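Local atomic coordinates of DUF1460 domain-containing protein (Legionella pneumophila subsp. pneumophila, PDB entry 2IM9), a protein that is of unknown function but resembles N-acetylmuramoyl-L-alanine amidases and may cleave amide bonds in peptidoglycan. Residues P78-R81 with Y82-P86; W141-Y144 with N145-G149. One frame throughout, in Å; residues are numbered along the deposited sequence. Where two conformers were deposited one is given.

Contact 1 of 2, residues P78-R81 with Y82-P86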
loop_
_atom_site.group_PDB
_atom_site.type_symbol
_atom_site.label_atom_id
_atom_site.label_comp_id
_atom_site.label_asym_id
_atom_site.label_seq_id
_atom_site.Cartn_x
_atom_site.Cartn_y
_atom_site.Cartn_z
ATOM N N PRO A 78 1.614 18.453 -10.048
ATOM C CA PRO A 78 2.241 19.682 -10.498
ATOM C C PRO A 78 1.816 20.823 -9.581
ATOM O O PRO A 78 0.683 20.830 -9.078
ATOM C CB PRO A 78 1.646 19.879 -11.909
ATOM C CG PRO A 78 1.295 18.492 -12.370
ATOM C CD PRO A 78 0.791 17.813 -11.101
ATOM N N ASN A 79 2.719 21.764 -9.344
ATOM C CA ASN A 79 2.429 22.933 -8.543
ATOM C C ASN A 79 2.179 22.646 -7.065
ATOM O O ASN A 79 1.765 23.544 -6.335
ATOM C CB ASN A 79 1.234 23.712 -9.134
ATOM C CG ASN A 79 1.387 23.960 -10.627
ATOM O OD1 ASN A 79 2.351 24.598 -11.054
ATOM N ND2 ASN A 79 0.432 23.462 -11.429
ATOM N N ALA A 80 2.427 21.411 -6.620
ATOM C CA ALA A 80 2.193 21.087 -5.214
ATOM C C ALA A 80 3.160 21.832 -4.295
ATOM O O ALA A 80 4.262 22.187 -4.704
ATOM C CB ALA A 80 2.292 19.577 -4.990
ATOM N N ARG A 81 2.755 22.057 -3.050
ATOM C CA ARG A 81 3.578 22.865 -2.143
ATOM C C ARG A 81 4.829 22.101 -1.708
ATOM O O ARG A 81 5.913 22.684 -1.634
ATOM C CB ARG A 81 2.753 23.293 -0.919
ATOM C CG ARG A 81 3.542 24.158 0.118
ATOM C CD ARG A 81 4.159 25.406 -0.502
ATOM N NE ARG A 81 4.617 26.337 0.536
ATOM C CZ ARG A 81 5.107 27.543 0.279
ATOM N NH1 ARG A 81 5.197 27.968 -0.981
ATOM N NH2 ARG A 81 5.490 28.324 1.278
ATOM N N TYR A 82 4.675 20.810 -1.389
ATOM C CA TYR A 82 5.793 20.048 -0.792
ATOM C C TYR A 82 6.339 18.946 -1.683
ATOM O O TYR A 82 7.539 18.678 -1.664
ATOM C CB TYR A 82 5.391 19.453 0.577
ATOM C CG TYR A 82 4.833 20.516 1.484
ATOM C CD1 TYR A 82 5.675 21.458 2.083
ATOM C CD2 TYR A 82 3.457 20.598 1.726
ATOM C CE1 TYR A 82 5.149 22.488 2.901
ATOM C CE2 TYR A 82 2.920 21.608 2.553
ATOM C CZ TYR A 82 3.782 22.547 3.125
ATOM O OH TYR A 82 3.282 23.553 3.917
ATOM N N ASP A 83 5.466 18.278 -2.438
ATOM C CA ASP A 83 5.890 17.116 -3.215
ATOM C C ASP A 83 5.213 17.131 -4.575
ATOM O O ASP A 83 4.035 16.798 -4.685
ATOM C CB ASP A 83 5.557 15.808 -2.469
ATOM C CG ASP A 83 6.136 14.574 -3.154
ATOM O OD1 ASP A 83 6.609 14.670 -4.333
ATOM O OD2 ASP A 83 6.152 13.504 -2.503
ATOM N N GLN A 84 5.974 17.530 -5.596
ATOM C CA GLN A 84 5.431 17.777 -6.951
ATOM C C GLN A 84 5.585 16.580 -7.886
ATOM O O GLN A 84 5.485 16.712 -9.124
ATOM C CB GLN A 84 6.087 19.037 -7.548
ATOM C CG GLN A 84 5.871 20.301 -6.668
ATOM C CD GLN A 84 6.463 21.570 -7.288
ATOM O OE1 GLN A 84 7.390 21.513 -8.107
ATOM N NE2 GLN A 84 5.930 22.715 -6.885
ATOM N N PHE A 85 5.812 15.402 -7.305
ATOM C CA PHE A 85 5.705 14.171 -8.087
ATOM C C PHE A 85 4.239 13.965 -8.528
ATOM O O PHE A 85 3.312 14.538 -7.915
ATOM C CB PHE A 85 6.213 12.978 -7.274
ATOM C CG PHE A 85 7.647 12.612 -7.556
ATOM C CD1 PHE A 85 8.656 13.589 -7.528
ATOM C CD2 PHE A 85 7.987 11.307 -7.895
ATOM C CE1 PHE A 85 9.978 13.266 -7.803
ATOM C CE2 PHE A 85 9.330 10.964 -8.167
ATOM C CZ PHE A 85 10.323 11.960 -8.106
ATOM N N PRO A 86 4.026 13.173 -9.593
ATOM C CA PRO A 86 2.693 13.073 -10.192
ATOM C C PRO A 86 1.675 12.465 -9.229
ATOM O O PRO A 86 2.031 11.698 -8.328
ATOM C CB PRO A 86 2.882 12.129 -11.385
ATOM C CG PRO A 86 4.249 11.556 -11.267
ATOM C CD PRO A 86 5.038 12.339 -10.274
HETATM O O HOH W 1 5.246 21.547 -10.660
#
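Gln84 reaches back to Ala80 across a tight bend of the chain. Its NE2 gives a hydrogen bond of 2.8 Å to Ala80 O, with an N-H...O angle of 156°. The donor lies in the carbonyl plane, and the oxygen lies close to the amide plane of Gln84. Ala80 CB lies 4.0 Å from Gln84 CG and 3.3 Å from Asp83 O. The side chain of Gln84 is extended beyond CG (chi2 -177°), which carries the amide out to the carbonyl. A water accepts from Asn79 N and gives a weak bond to Gln84 OE1. That oxygen also accepts from Gln191 N, so both ends of the amide are used. At the next position, Arg81 CG lies 3.5 Å from the centroid of the Tyr82 ring, over its face, in a CH-pi contact. Further along, Asp83 OD1 takes Phe85 N at 3.2 Å, closing an Asx turn, while OD2 forms salt bridges with Arg133 and Arg189. Asp83 is buried, and these two arginines probably balance the charge of its carboxylate. The guanidinium of Arg81 pairs with Glu204 in a further salt bridge, which joins this irregular loop to helix 195-209.

Contact 2 of 2, residues W141-Y144 with N145-G149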
loop_
_atom_site.group_PDB
_atom_site.type_symbol
_atom_site.label_atom_id
_atom_site.label_comp_id
_atom_site.label_asym_id
_atom_site.label_seq_id
_atom_site.Cartn_x
_atom_site.Cartn_y
_atom_site.Cartn_z
ATOM N N TRP A 141 -3.696 4.302 6.351
ATOM C CA TRP A 141 -4.293 3.673 5.169
ATOM C C TRP A 141 -5.288 2.590 5.537
ATOM O O TRP A 141 -6.459 2.639 5.097
ATOM C CB TRP A 141 -3.199 3.099 4.256
ATOM C CG TRP A 141 -3.666 2.719 2.868
ATOM C CD1 TRP A 141 -3.875 3.567 1.808
ATOM C CD2 TRP A 141 -3.908 1.393 2.371
ATOM N NE1 TRP A 141 -4.274 2.855 0.699
ATOM C CE2 TRP A 141 -4.310 1.520 1.014
ATOM C CE3 TRP A 141 -3.857 0.123 2.945
ATOM C CZ2 TRP A 141 -4.634 0.415 0.219
ATOM C CZ3 TRP A 141 -4.181 -0.987 2.157
ATOM C CH2 TRP A 141 -4.559 -0.831 0.799
ATOM N N ASN A 142 -4.844 1.596 6.313
ATOM C CA ASN A 142 -5.778 0.557 6.765
ATOM C C ASN A 142 -6.965 1.196 7.500
ATOM O O ASN A 142 -8.126 0.891 7.209
ATOM C CB ASN A 142 -5.095 -0.420 7.722
ATOM C CG ASN A 142 -4.165 -1.393 7.028
ATOM O OD1 ASN A 142 -4.062 -1.432 5.798
ATOM N ND2 ASN A 142 -3.498 -2.215 7.825
ATOM N N ASN A 143 -6.672 2.071 8.456
ATOM C CA ASN A 143 -7.724 2.652 9.297
ATOM C C ASN A 143 -8.795 3.379 8.478
ATOM O O ASN A 143 -9.995 3.068 8.576
ATOM C CB ASN A 143 -7.089 3.587 10.330
ATOM C CG ASN A 143 -8.116 4.311 11.163
ATOM O OD1 ASN A 143 -8.855 3.695 11.918
ATOM N ND2 ASN A 143 -8.182 5.632 11.003
ATOM N N TYR A 144 -8.349 4.313 7.648
ATOM C CA TYR A 144 -9.274 5.135 6.870
ATOM C C TYR A 144 -9.999 4.353 5.789
ATOM O O TYR A 144 -11.198 4.583 5.556
ATOM C CB TYR A 144 -8.588 6.388 6.309
ATOM C CG TYR A 144 -8.262 7.397 7.386
ATOM C CD1 TYR A 144 -9.260 7.878 8.238
ATOM C CD2 TYR A 144 -6.963 7.860 7.567
ATOM C CE1 TYR A 144 -8.970 8.789 9.246
ATOM C CE2 TYR A 144 -6.660 8.771 8.575
ATOM C CZ TYR A 144 -7.671 9.230 9.409
ATOM O OH TYR A 144 -7.393 10.136 10.398
ATOM N N ASN A 145 -9.305 3.420 5.139
ATOM C CA ASN A 145 -9.948 2.662 4.069
ATOM C C ASN A 145 -10.891 1.575 4.593
ATOM O O ASN A 145 -11.826 1.181 3.899
ATOM C CB ASN A 145 -8.922 2.173 3.031
ATOM C CG ASN A 145 -8.395 3.311 2.169
ATOM O OD1 ASN A 145 -9.169 4.028 1.531
ATOM N ND2 ASN A 145 -7.071 3.498 2.154
ATOM N N GLN A 146 -10.667 1.130 5.826
ATOM C CA GLN A 146 -11.616 0.242 6.495
ATOM C C GLN A 146 -12.838 1.043 6.917
ATOM O O GLN A 146 -13.982 0.624 6.663
ATOM C CB GLN A 146 -10.984 -0.450 7.702
ATOM C CG GLN A 146 -10.061 -1.608 7.340
ATOM C CD GLN A 146 -9.100 -1.986 8.471
ATOM O OE1 GLN A 146 -8.133 -2.747 8.266
ATOM N NE2 GLN A 146 -9.339 -1.439 9.657
ATOM N N LYS A 147 -12.595 2.205 7.525
ATOM C CA LYS A 147 -13.688 3.056 8.033
ATOM C C LYS A 147 -14.669 3.445 6.934
ATOM O O LYS A 147 -15.889 3.465 7.160
ATOM C CB LYS A 147 -13.148 4.280 8.799
ATOM C CG LYS A 147 -12.500 3.919 10.148
ATOM C CD LYS A 147 -13.378 4.231 11.364
ATOM C CE LYS A 147 -12.759 3.689 12.669
ATOM N NZ LYS A 147 -11.383 4.226 12.977
ATOM N N ARG A 148 -14.163 3.685 5.729
ATOM C CA ARG A 148 -15.027 4.113 4.639
ATOM C C ARG A 148 -15.575 2.951 3.806
ATOM O O ARG A 148 -16.279 3.152 2.812
ATOM C CB ARG A 148 -14.332 5.154 3.788
ATOM C CG ARG A 148 -13.289 4.613 2.885
ATOM C CD ARG A 148 -12.543 5.764 2.295
ATOM N NE ARG A 148 -11.616 5.282 1.291
ATOM C CZ ARG A 148 -11.883 5.220 -0.008
ATOM N NH1 ARG A 148 -13.053 5.631 -0.468
ATOM N NH2 ARG A 148 -10.961 4.755 -0.842
ATOM N N GLY A 149 -15.260 1.734 4.231
ATOM C CA GLY A 149 -15.890 0.542 3.674
ATOM C C GLY A 149 -15.245 -0.041 2.439
ATOM O O GLY A 149 -15.858 -0.856 1.740
#
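Trp141 and Asn145 meet through different first torsions. The indole swings anti to its own backbone N (chi1 -166°), whereas Asn145 places CG beside its backbone N (chi1 -72°). This sets Asn145 ND2 over one face of the indole, 3.2 Å from Trp141 CD1, with the ring and amide planes 70° apart. The same ND2 makes a weak bond of 3.1 Å to Trp141 O, which also accepts the helical bond from Asn145 N. The indole NE1 is turned to Asn100 of helix 95-107. On the other end of the amide, Asn145 OD1 is gripped side-on by Arg148, from NE at 2.8 Å and NH2 at 3.1 Å. Both nitrogens present the guanidinium edge in plane to one oxygen. Arg148 NH1 goes on to the carbonyls of Cys327, which is disulfide-bonded to Cys117, and Gln328. Lys147, one turn on from Asn143, is bent at chi2 and chi4, and its NZ donates to Asn143 OD1 at 2.8 Å. Arg148 N to Tyr144 O, at 3.1 Å, is the last regular helical bond. Gly149 N then bonds to Gln146 O at 3.0 Å, with Gly149 at positive phi, in a Schellman motif. Asn145 therefore joins the aromatic packing of the helix to a buried arginine. Asn145 OD1, with the carbonyls of Cys327 and Gln328, supplies polar acceptors for the guanidinium and probably eases its burial.

How the contacts relate
Contact 1 closes before contact 2 opens along the chain, and both belong to the amidase-like part of the protein. Their centres are 25 Å apart and their nearest atoms about 14 Å apart, so they do not touch. Contact 1 is a surface loop between helices 53-63 and 95-107, and its centre lies about 20 Å from the centre of the chain. Contact 2 is the end of helix 137-147. It is partly buried, and its centre lies about 12 Å from the centre of the chain. Helix 95-107, which follows the loop of 78-86, packs on Trp141 through Val99 and Leu103. No ligand is bound at either contact, and their relation to a catalytic centre is not established.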